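Local atomic coordinates of beta-lactamase Mb2281c (Mycobacterium bovis, PDB entry 3I7J), a protein that probably hydrolyses beta-lactams or related ester or amide substrates, as a member of the serine beta-lactamase family of hydrolases. Residues T215-S220 / I263-L268; I20-V25 / K239-L244; Y99-F104 / A145-T150; A37-T42 / G228-F233. All coordinates share one frame; numbering follows the deposited sequence.

Contact 1: T215-S220 / I263-L268; sequences TGECNS and ISDAVL
The carboxylate of D265 takes two backbone N-H groups in succession, those of E217 and C218. E217 N reaches D265 OD2 at 2.9 Å with an N-H...O angle of 143°, using the syn lone pair. C218 N reaches D265 OD1 at 2.7 Å and 152°, also from the syn side but 30° out of the carboxylate plane. Each oxygen therefore holds one amide. These are the two central amides of a type I turn from G216 to N219, closed by N219 N to G216 O at 3.2 Å; R207 also hydrogen-bonds G216 O. In the fold, the turn belongs to the loop between strands 205-206 and 224-228, and D265 fastens it to helix 256-271 near the chain's C-terminal end. S264 and L268 add van der Waals contact beside the polar pair. S264 CB lies 3.3 Å from G216 N, while S264 OG is engaged by W260 O and W235 NE1. One turn further along the helix, L268 brings its CD1 branch against the end of the turn, 3.9 Å from C218 CB and 3.5 Å from N219 N. The side chains of N219 and L268 meet at roughly a right angle.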
loop_
_atom_site.group_PDB
_atom_site.type_symbol
_atom_site.label_atom_id
_atom_site.label_comp_id
_atom_site.label_asym_id
_atom_site.label_seq_id
_atom_site.Cartn_x
_atom_site.Cartn_y
_atom_site.Cartn_z
ATOM N N THR A 215 -1.873 4.751 -11.557
ATOM C CA THR A 215 -1.275 6.067 -11.324
ATOM C C THR A 215 -1.311 6.900 -12.613
ATOM O O THR A 215 -1.803 6.443 -13.648
ATOM C CB THR A 215 0.198 5.965 -10.830
ATOM O OG1 THR A 215 0.990 5.261 -11.797
ATOM C CG2 THR A 215 0.266 5.239 -9.497
ATOM N N GLY A 216 -0.802 8.127 -12.549
ATOM C CA GLY A 216 -0.816 8.982 -13.723
ATOM C C GLY A 216 0.344 8.718 -14.664
ATOM O O GLY A 216 1.336 8.098 -14.274
ATOM N N GLU A 217 0.223 9.181 -15.904
ATOM C CA GLU A 217 1.279 8.994 -16.893
ATOM C C GLU A 217 2.492 9.825 -16.531
ATOM O O GLU A 217 3.583 9.597 -17.048
ATOM C CB GLU A 217 0.807 9.407 -18.285
ATOM C CG GLU A 217 -0.208 8.477 -18.905
ATOM C CD GLU A 217 -0.416 8.771 -20.380
ATOM O OE1 GLU A 217 -0.680 9.946 -20.718
ATOM O OE2 GLU A 217 -0.317 7.826 -21.198
ATOM N N CYS A 218 2.300 10.789 -15.642
ATOM C CA CYS A 218 3.399 11.647 -15.240
ATOM C C CYS A 218 4.037 11.270 -13.898
ATOM O O CYS A 218 5.038 11.866 -13.490
ATOM C CB CYS A 218 2.933 13.105 -15.239
ATOM S SG CYS A 218 2.516 13.716 -16.904
ATOM N N ASN A 219 3.469 10.286 -13.208
ATOM C CA ASN A 219 4.060 9.847 -11.950
ATOM C C ASN A 219 5.430 9.278 -12.300
ATOM O O ASN A 219 5.599 8.682 -13.361
ATOM C CB ASN A 219 3.181 8.777 -11.286
ATOM C CG ASN A 219 2.118 9.380 -10.371
ATOM O OD1 ASN A 219 2.443 10.022 -9.367
ATOM N ND2 ASN A 219 0.852 9.187 -10.716
ATOM N N SER A 220 6.418 9.480 -11.433
ATOM C CA SER A 220 7.762 8.972 -11.710
ATOM C C SER A 220 7.790 7.460 -11.521
ATOM O O SER A 220 6.903 6.896 -10.875
ATOM C CB SER A 220 8.778 9.593 -10.759
ATOM O OG SER A 220 8.574 9.089 -9.457
ATOM N N ILE A 263 -6.787 12.103 -12.596
ATOM C CA ILE A 263 -6.719 12.933 -11.397
ATOM C C ILE A 263 -5.287 12.973 -10.866
ATOM O O ILE A 263 -4.863 13.963 -10.268
ATOM C CB ILE A 263 -7.690 12.445 -10.298
ATOM C CG1 ILE A 263 -7.742 13.481 -9.175
ATOM C CG2 ILE A 263 -7.259 11.086 -9.761
ATOM C CD1 ILE A 263 -8.781 13.164 -8.119
ATOM N N SER A 264 -4.539 11.905 -11.118
ATOM C CA SER A 264 -3.152 11.833 -10.677
ATOM C C SER A 264 -2.299 12.860 -11.413
ATOM O O SER A 264 -1.531 13.599 -10.792
ATOM C CB SER A 264 -2.597 10.426 -10.909
ATOM O OG SER A 264 -3.238 9.491 -10.058
ATOM N N ASP A 265 -2.435 12.919 -12.734
ATOM C CA ASP A 265 -1.647 13.878 -13.503
ATOM C C ASP A 265 -2.120 15.303 -13.239
ATOM O O ASP A 265 -1.321 16.244 -13.287
ATOM C CB ASP A 265 -1.694 13.548 -14.997
ATOM C CG ASP A 265 -0.995 12.232 -15.318
ATOM O OD1 ASP A 265 0.054 11.952 -14.702
ATOM O OD2 ASP A 265 -1.490 11.485 -16.183
ATOM N N ALA A 266 -3.409 15.459 -12.938
ATOM C CA ALA A 266 -3.955 16.774 -12.631
ATOM C C ALA A 266 -3.332 17.244 -11.318
ATOM O O ALA A 266 -2.909 18.394 -11.190
ATOM C CB ALA A 266 -5.477 16.702 -12.502
ATOM N N VAL A 267 -3.262 16.339 -10.347
ATOM C CA VAL A 267 -2.671 16.669 -9.059
ATOM C C VAL A 267 -1.172 16.979 -9.195
ATOM O O VAL A 267 -0.681 17.932 -8.596
ATOM C CB VAL A 267 -2.916 15.525 -8.034
ATOM C CG1 VAL A 267 -2.014 15.681 -6.817
ATOM C CG2 VAL A 267 -4.374 15.569 -7.580
ATOM N N LEU A 268 -0.451 16.198 -9.991
ATOM C CA LEU A 268 0.969 16.456 -10.170
ATOM C C LEU A 268 1.205 17.805 -10.841
ATOM O O LEU A 268 2.022 18.591 -10.385
ATOM C CB LEU A 268 1.616 15.360 -11.016
ATOM C CG LEU A 268 1.750 13.969 -10.391
ATOM C CD1 LEU A 268 2.132 12.984 -11.473
ATOM C CD2 LEU A 268 2.773 13.974 -9.266
#

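Contact 2: I20-V25 / K239-L244; sequences IGPAGV and KADLAL
I20 and A243 form an antiparallel hydrogen-bonded pair, and each satisfies both of its backbone polar groups on the other. I20 N donates to A243 O at 2.9 Å with a nearly straight N-H...O angle of 172°, although the donor is tilted from the carbonyl plane. The return bond, A243 N to I20 O, is 2.8 Å long and more bent, 145°, but lies in the carbonyl plane. I20 O also receives a CA-H contact from L242, with L242 CA 3.6 Å away. The two side chains leave the same face of the sheet, CB to CB 4.0 Å between I20 and A243, and helix 153-164 packs on that face through A157 and A160.

Beyond the pair the first strand ends in a turn and the second begins at a bulge. G21 to G24 is a type I turn linking strands 15-21 and 24-29 in a tight hairpin, with G21 N bonded to G24 O at 2.8 Å and G24 N to G21 O at 2.9 Å. On the other strand a G1 beta bulge sets D241 and L242 together against D237 of the neighbouring strand, and the D237 side chain accepts from K239 N and A240 N. The carboxylate of D241, placed with CG anti to its N (chi1 -153°), brings D241 OD2 to 3.6 Å from P22 CG at the hairpin corner. The same OD2 forms a salt bridge with R165. Backbone pairing thus fixes the register of strand 15-21 on strand 242-248, while the D241-R165 salt bridge ties the bulge to the residue just after helix 153-164, and P22 of the hairpin packs against both partners.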
loop_
_atom_site.group_PDB
_atom_site.type_symbol
_atom_site.label_atom_id
_atom_site.label_comp_id
_atom_site.label_asym_id
_atom_site.label_seq_id
_atom_site.Cartn_x
_atom_site.Cartn_y
_atom_site.Cartn_z
ATOM N N ILE A 20 -1.098 15.394 -0.266
ATOM C CA ILE A 20 -0.179 15.599 0.846
ATOM C C ILE A 20 1.226 15.919 0.345
ATOM O O ILE A 20 1.700 15.353 -0.642
ATOM C CB ILE A 20 -0.088 14.333 1.755
ATOM C CG1 ILE A 20 -1.481 13.949 2.263
ATOM C CG2 ILE A 20 0.848 14.585 2.932
ATOM C CD1 ILE A 20 -2.348 13.260 1.217
ATOM N N GLY A 21 1.875 16.846 1.037
ATOM C CA GLY A 21 3.226 17.236 0.704
ATOM C C GLY A 21 4.004 17.080 1.993
ATOM O O GLY A 21 3.400 16.813 3.037
ATOM N N PRO A 22 5.333 17.233 1.969
ATOM C CA PRO A 22 6.145 17.094 3.185
ATOM C C PRO A 22 5.745 18.058 4.313
ATOM O O PRO A 22 6.009 17.798 5.490
ATOM C CB PRO A 22 7.564 17.333 2.678
ATOM C CG PRO A 22 7.349 18.267 1.517
ATOM C CD PRO A 22 6.155 17.670 0.830
ATOM N N ALA A 23 5.094 19.162 3.952
ATOM C CA ALA A 23 4.666 20.150 4.937
ATOM C C ALA A 23 3.264 19.871 5.476
ATOM O O ALA A 23 2.861 20.438 6.488
ATOM C CB ALA A 23 4.724 21.553 4.336
ATOM N N GLY A 24 2.520 18.999 4.806
ATOM C CA GLY A 24 1.183 18.685 5.276
ATOM C C GLY A 24 0.186 18.525 4.150
ATOM O O GLY A 24 0.561 18.374 2.987
ATOM N N VAL A 25 -1.096 18.553 4.498
ATOM C CA VAL A 25 -2.157 18.411 3.513
ATOM C C VAL A 25 -2.262 19.692 2.691
ATOM O O VAL A 25 -2.440 20.776 3.242
ATOM C CB VAL A 25 -3.503 18.140 4.197
ATOM C CG1 VAL A 25 -4.546 17.801 3.156
ATOM C CG2 VAL A 25 -3.351 17.001 5.194
ATOM N N LYS A 239 9.843 11.674 -6.355
ATOM C CA LYS A 239 10.446 12.645 -7.255
ATOM C C LYS A 239 9.668 13.952 -7.197
ATOM O O LYS A 239 10.254 15.034 -7.129
ATOM C CB LYS A 239 10.477 12.113 -8.694
ATOM C CG LYS A 239 11.209 13.030 -9.675
ATOM C CD LYS A 239 11.235 12.472 -11.094
ATOM C CE LYS A 239 12.083 11.201 -11.209
ATOM N NZ LYS A 239 13.543 11.436 -11.032
ATOM N N ALA A 240 8.343 13.851 -7.216
ATOM C CA ALA A 240 7.504 15.039 -7.149
ATOM C C ALA A 240 7.392 15.450 -5.692
ATOM O O ALA A 240 7.038 16.588 -5.380
ATOM C CB ALA A 240 6.120 14.740 -7.713
ATOM N N ASP A 241 7.728 14.513 -4.808
ATOM C CA ASP A 241 7.647 14.725 -3.363
ATOM C C ASP A 241 6.194 15.098 -3.072
ATOM O O ASP A 241 5.908 16.113 -2.436
ATOM C CB ASP A 241 8.595 15.852 -2.921
ATOM C CG ASP A 241 9.049 15.712 -1.473
ATOM O OD1 ASP A 241 8.974 14.592 -0.919
ATOM O OD2 ASP A 241 9.507 16.716 -0.882
ATOM N N LEU A 242 5.279 14.272 -3.566
ATOM C CA LEU A 242 3.851 14.500 -3.379
ATOM C C LEU A 242 3.145 13.163 -3.144
ATOM O O LEU A 242 3.625 12.115 -3.580
ATOM C CB LEU A 242 3.278 15.171 -4.631
ATOM C CG LEU A 242 2.509 16.491 -4.542
ATOM C CD1 LEU A 242 3.241 17.501 -3.681
ATOM C CD2 LEU A 242 2.319 17.022 -5.956
ATOM N N ALA A 243 2.006 13.205 -2.462
ATOM C CA ALA A 243 1.230 12.001 -2.190
ATOM C C ALA A 243 -0.237 12.274 -2.487
ATOM O O ALA A 243 -0.719 13.397 -2.321
ATOM C CB ALA A 243 1.394 11.580 -0.735
ATOM N N LEU A 244 -0.947 11.248 -2.936
ATOM C CA LEU A 244 -2.362 11.400 -3.231
ATOM C C LEU A 244 -3.125 10.241 -2.640
ATOM O O LEU A 244 -2.751 9.086 -2.821
ATOM C CB LEU A 244 -2.607 11.458 -4.747
ATOM C CG LEU A 244 -4.077 11.388 -5.194
ATOM C CD1 LEU A 244 -4.867 12.558 -4.619
ATOM C CD2 LEU A 244 -4.149 11.391 -6.717
#

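Contact 3: Y99-F104 / A145-T150; sequences YSNYGF and AGFGAT
K43 NZ, from helix 42-56, is gripped by G146 O and Y99 OH, one hydrogen bond from each segment, beside the place where N101 and G146 bring their CA atoms to 4.9 Å. The lysine thus links two segments that share no direct hydrogen bond. F104 carries the apolar contact with A145 and G146. F104 CB lies 4.1 Å from G146 CA, and the ring turns an edge to the other segment, F104 CD2 standing 3.8 Å from A145 O, which lies near the ring plane. A145 in turn sets its CB 3.5 Å from F104 O. The F104 side chain also touches K43 and V46, and its ring runs nearly parallel to that of H78.

At the outer side, the N101 side chain meets the F147 ring, the two crossing at about a right angle. F147 holds its CG between the backbone N and carbonyl carbon (chi1 57°), the rotation that lays the ring beside N101.

The start of helix 101-115 is organised by S100, an N-cap residue whose OG accepts from G103 N at 2.9 Å (147°) and also bonds A83 O. Y99-S100-N101 fits the Tyr-x-Asn pattern of serine beta-lactamases of the class C type, probably with the same role. The capping bond holds the helix start between Y99 and N101, and the two bonds to K43 imply that this lysine is positioned by oxygens from both segments, consistent with an active-site role.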
loop_
_atom_site.group_PDB
_atom_site.type_symbol
_atom_site.label_atom_id
_atom_site.label_comp_id
_atom_site.label_asym_id
_atom_site.label_seq_id
_atom_site.Cartn_x
_atom_site.Cartn_y
_atom_site.Cartn_z
ATOM N N TYR A 99 1.039 -11.652 -6.716
ATOM C CA TYR A 99 0.310 -10.947 -5.677
ATOM C C TYR A 99 -0.420 -11.963 -4.817
ATOM O O TYR A 99 -1.052 -12.870 -5.345
ATOM C CB TYR A 99 -0.690 -9.994 -6.323
ATOM C CG TYR A 99 -1.403 -9.103 -5.342
ATOM C CD1 TYR A 99 -0.705 -8.134 -4.623
ATOM C CD2 TYR A 99 -2.779 -9.211 -5.149
ATOM C CE1 TYR A 99 -1.365 -7.287 -3.737
ATOM C CE2 TYR A 99 -3.449 -8.367 -4.266
ATOM C CZ TYR A 99 -2.738 -7.410 -3.567
ATOM O OH TYR A 99 -3.399 -6.566 -2.710
ATOM N N SER A 100 -0.332 -11.826 -3.495
ATOM C CA SER A 100 -0.999 -12.779 -2.614
ATOM C C SER A 100 -1.553 -12.204 -1.320
ATOM O O SER A 100 -0.858 -11.486 -0.595
ATOM C CB SER A 100 -0.044 -13.923 -2.266
ATOM O OG SER A 100 -0.631 -14.797 -1.316
ATOM N N ASN A 101 -2.817 -12.516 -1.041
ATOM C CA ASN A 101 -3.450 -12.083 0.201
ATOM C C ASN A 101 -2.952 -12.998 1.315
ATOM O O ASN A 101 -2.572 -12.524 2.380
ATOM C CB ASN A 101 -4.972 -12.216 0.137
ATOM C CG ASN A 101 -5.646 -11.079 -0.622
ATOM O OD1 ASN A 101 -6.840 -11.145 -0.890
ATOM N ND2 ASN A 101 -4.891 -10.037 -0.959
ATOM N N TYR A 102 -2.953 -14.309 1.065
ATOM C CA TYR A 102 -2.524 -15.255 2.084
ATOM C C TYR A 102 -1.069 -15.026 2.479
ATOM O O TYR A 102 -0.676 -15.321 3.609
ATOM C CB TYR A 102 -2.749 -16.702 1.616
ATOM C CG TYR A 102 -2.519 -17.726 2.709
ATOM C CD1 TYR A 102 -1.318 -18.425 2.788
ATOM C CD2 TYR A 102 -3.468 -17.930 3.716
ATOM C CE1 TYR A 102 -1.060 -19.296 3.843
ATOM C CE2 TYR A 102 -3.218 -18.803 4.780
ATOM C CZ TYR A 102 -2.011 -19.479 4.837
ATOM O OH TYR A 102 -1.736 -20.323 5.893
ATOM N N GLY A 103 -0.275 -14.498 1.552
ATOM C CA GLY A 103 1.111 -14.202 1.857
ATOM C C GLY A 103 1.158 -13.190 2.995
ATOM O O GLY A 103 2.031 -13.263 3.859
ATOM N N PHE A 104 0.215 -12.251 3.017
ATOM C CA PHE A 104 0.193 -11.254 4.079
ATOM C C PHE A 104 -0.365 -11.824 5.376
ATOM O O PHE A 104 -0.057 -11.321 6.455
ATOM C CB PHE A 104 -0.596 -10.002 3.658
ATOM C CG PHE A 104 0.276 -8.874 3.155
ATOM C CD1 PHE A 104 1.273 -9.115 2.211
ATOM C CD2 PHE A 104 0.099 -7.574 3.621
ATOM C CE1 PHE A 104 2.087 -8.081 1.736
ATOM C CE2 PHE A 104 0.905 -6.526 3.155
ATOM C CZ PHE A 104 1.901 -6.786 2.212
ATOM N N ALA A 145 -5.311 -9.620 7.112
ATOM C CA ALA A 145 -4.151 -8.736 7.013
ATOM C C ALA A 145 -3.931 -8.182 5.615
ATOM O O ALA A 145 -3.218 -7.194 5.440
ATOM C CB ALA A 145 -2.903 -9.476 7.460
ATOM N N GLY A 146 -4.527 -8.817 4.615
ATOM C CA GLY A 146 -4.331 -8.335 3.267
ATOM C C GLY A 146 -5.428 -7.445 2.713
ATOM O O GLY A 146 -5.261 -6.899 1.624
ATOM N N PHE A 147 -6.512 -7.236 3.459
ATOM C CA PHE A 147 -7.620 -6.450 2.915
ATOM C C PHE A 147 -8.697 -5.996 3.898
ATOM O O PHE A 147 -9.668 -5.361 3.485
ATOM C CB PHE A 147 -8.304 -7.303 1.858
ATOM C CG PHE A 147 -8.779 -8.623 2.396
ATOM C CD1 PHE A 147 -10.035 -8.738 2.992
ATOM C CD2 PHE A 147 -7.934 -9.731 2.391
ATOM C CE1 PHE A 147 -10.445 -9.938 3.582
ATOM C CE2 PHE A 147 -8.324 -10.939 2.977
ATOM C CZ PHE A 147 -9.586 -11.043 3.576
ATOM N N GLY A 148 -8.544 -6.312 5.179
ATOM C CA GLY A 148 -9.576 -5.962 6.140
ATOM C C GLY A 148 -9.498 -4.652 6.890
ATOM O O GLY A 148 -10.300 -4.423 7.790
ATOM N N ALA A 149 -8.554 -3.789 6.544
ATOM C CA ALA A 149 -8.445 -2.521 7.247
ATOM C C ALA A 149 -9.521 -1.517 6.832
ATOM O O ALA A 149 -10.035 -1.529 5.707
ATOM C CB ALA A 149 -7.066 -1.921 7.041
ATOM N N THR A 150 -9.849 -0.656 7.781
ATOM C CA THR A 150 -10.841 0.387 7.624
ATOM C C THR A 150 -10.140 1.683 8.051
ATOM O O THR A 150 -9.378 1.683 9.014
ATOM C CB THR A 150 -12.057 0.073 8.545
ATOM O OG1 THR A 150 -13.062 -0.615 7.792
ATOM C CG2 THR A 150 -12.625 1.311 9.141
#

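Contact 4: A37-T42 / G228-F233; sequences ALASVT and GQSGGF
S40 and G228 bring their backbones to 4.3 Å between CA atoms, just after A39 takes up a positive phi (phi 53°, psi -134°), and G228 has no side chain to hold them apart. Side chains fill in around this approach. S230 leans against the start of the other segment, its OG 3.3 Å from A39 CB and its CB 3.5 Å from A37 O. V41 (chi1 175°) sets CG2 beside its own N, against the backbone of 228-233; V41 CG2 lies 3.4 Å from G232 O and 3.6 Å from G228 N, already hydrogen-bonded to each other. A water joins the polar edge, hydrogen-bonding S40 OG at 2.7 Å. It also accepts from Q229 N at 3.1 Å. S40 N approaches the same water to 3.2 Å. S40 OG also bonds Y99 OH and, weakly, K43 NZ. S40 and K43 fit the SxxK pattern, S40 lying just ahead of helix 42-56 and touching H226 of strand 224-228. With the amides of S40 and Q229 both beside the water, the geometry is consistent with the oxyanion hole of a serine beta-lactamase, formed between the start of the helix that follows the presumed nucleophile and the end of strand 224-228, with Q229 following it.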
loop_
_atom_site.group_PDB
_atom_site.type_symbol
_atom_site.label_atom_id
_atom_site.label_comp_id
_atom_site.label_asym_id
_atom_site.label_seq_id
_atom_site.Cartn_x
_atom_site.Cartn_y
_atom_site.Cartn_z
ATOM N N ALA A 37 -13.872 1.261 3.452
ATOM C CA ALA A 37 -13.222 -0.046 3.479
ATOM C C ALA A 37 -12.004 0.182 2.592
ATOM O O ALA A 37 -12.124 0.777 1.519
ATOM C CB ALA A 37 -14.130 -1.123 2.872
ATOM N N LEU A 38 -10.840 -0.288 3.022
ATOM C CA LEU A 38 -9.623 -0.070 2.246
ATOM C C LEU A 38 -9.234 -1.188 1.306
ATOM O O LEU A 38 -8.471 -0.971 0.364
ATOM C CB LEU A 38 -8.445 0.181 3.181
ATOM C CG LEU A 38 -8.576 1.328 4.170
ATOM C CD1 LEU A 38 -7.232 1.523 4.853
ATOM C CD2 LEU A 38 -9.001 2.600 3.440
ATOM N N ALA A 39 -9.765 -2.380 1.556
ATOM C CA ALA A 39 -9.420 -3.547 0.749
ATOM C C ALA A 39 -7.890 -3.626 0.758
ATOM O O ALA A 39 -7.281 -3.462 1.811
ATOM C CB ALA A 39 -9.957 -3.403 -0.686
ATOM N N SER A 40 -7.271 -3.846 -0.399
ATOM C CA SER A 40 -5.810 -3.957 -0.474
ATOM C C SER A 40 -5.010 -2.715 -0.091
ATOM O O SER A 40 -3.781 -2.759 -0.032
ATOM C CB SER A 40 -5.382 -4.418 -1.869
ATOM O OG SER A 40 -5.644 -5.792 -2.034
ATOM N N VAL A 41 -5.687 -1.598 0.141
ATOM C CA VAL A 41 -4.957 -0.415 0.560
ATOM C C VAL A 41 -4.538 -0.721 2.001
ATOM O O VAL A 41 -3.819 0.048 2.647
ATOM C CB VAL A 41 -5.837 0.862 0.483
ATOM C CG1 VAL A 41 -5.082 2.071 1.034
ATOM C CG2 VAL A 41 -6.219 1.127 -0.983
ATOM N N THR A 42 -5.001 -1.865 2.496
ATOM C CA THR A 42 -4.663 -2.331 3.831
ATOM C C THR A 42 -3.191 -2.722 3.847
ATOM O O THR A 42 -2.482 -2.473 4.818
ATOM C CB THR A 42 -5.469 -3.604 4.226
ATOM O OG1 THR A 42 -6.852 -3.274 4.391
ATOM C CG2 THR A 42 -4.927 -4.209 5.531
ATOM N N GLY A 228 -6.941 -0.553 -4.050
ATOM C CA GLY A 228 -7.743 -1.663 -3.566
ATOM C C GLY A 228 -8.986 -1.851 -4.406
ATOM O O GLY A 228 -9.423 -0.918 -5.083
ATOM N N GLN A 229 -9.554 -3.051 -4.364
ATOM C CA GLN A 229 -10.750 -3.366 -5.138
ATOM C C GLN A 229 -11.985 -2.643 -4.615
ATOM O O GLN A 229 -13.045 -2.694 -5.239
ATOM C CB GLN A 229 -11.007 -4.879 -5.135
ATOM C CG GLN A 229 -9.957 -5.715 -5.873
ATOM C CD GLN A 229 -9.901 -5.417 -7.366
ATOM O OE1 GLN A 229 -10.929 -5.420 -8.051
ATOM N NE2 GLN A 229 -8.701 -5.173 -7.879
ATOM N N SER A 230 -11.855 -1.983 -3.469
ATOM C CA SER A 230 -12.974 -1.238 -2.895
ATOM C C SER A 230 -13.045 0.151 -3.514
ATOM O O SER A 230 -13.861 0.976 -3.109
ATOM C CB SER A 230 -12.818 -1.111 -1.380
ATOM O OG SER A 230 -13.130 -2.335 -0.740
ATOM N N GLY A 231 -12.177 0.404 -4.490
ATOM C CA GLY A 231 -12.161 1.691 -5.161
ATOM C C GLY A 231 -11.417 2.797 -4.440
ATOM O O GLY A 231 -11.872 3.941 -4.406
ATOM N N GLY A 232 -10.267 2.459 -3.860
ATOM C CA GLY A 232 -9.465 3.446 -3.159
ATOM C C GLY A 232 -8.000 3.215 -3.485
ATOM O O GLY A 232 -7.636 2.135 -3.942
ATOM N N PHE A 233 -7.154 4.216 -3.272
ATOM C CA PHE A 233 -5.744 4.044 -3.554
ATOM C C PHE A 233 -4.869 5.099 -2.886
ATOM O O PHE A 233 -5.351 6.124 -2.394
ATOM C CB PHE A 233 -5.482 4.059 -5.074
ATOM C CG PHE A 233 -5.587 5.430 -5.718
ATOM C CD1 PHE A 233 -4.617 6.410 -5.498
ATOM C CD2 PHE A 233 -6.645 5.724 -6.573
ATOM C CE1 PHE A 233 -4.705 7.664 -6.126
ATOM C CE2 PHE A 233 -6.741 6.969 -7.202
ATOM C CZ PHE A 233 -5.770 7.941 -6.980
HETATM O O HOH W 1 -11.792 2.524 -1.079
HETATM O O HOH W 2 -8.134 -5.431 -3.073
#

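Overall arrangement
From the N terminus, 20-25 opens contact 2 and 37-42 opens contact 4, before 99-104 opens contact 3, which 145-150 closes. That loop is nested inside contact 4, which closes at 228-233, and contact 4 is nested inside contact 2, closed at 239-244. Contact 1 opens at 215-220, within both larger loops, and closes only at 263-268, so it crosses contacts 2 and 4. Contacts 3 and 4, their centres 10 Å apart, join the helical region to the sheet around the presumed active site. Contacts 1 and 2 touch on the far side, about 26 Å from contact 3 between centres, and tie the N-terminal hairpin and C-terminal helix to the main sheet.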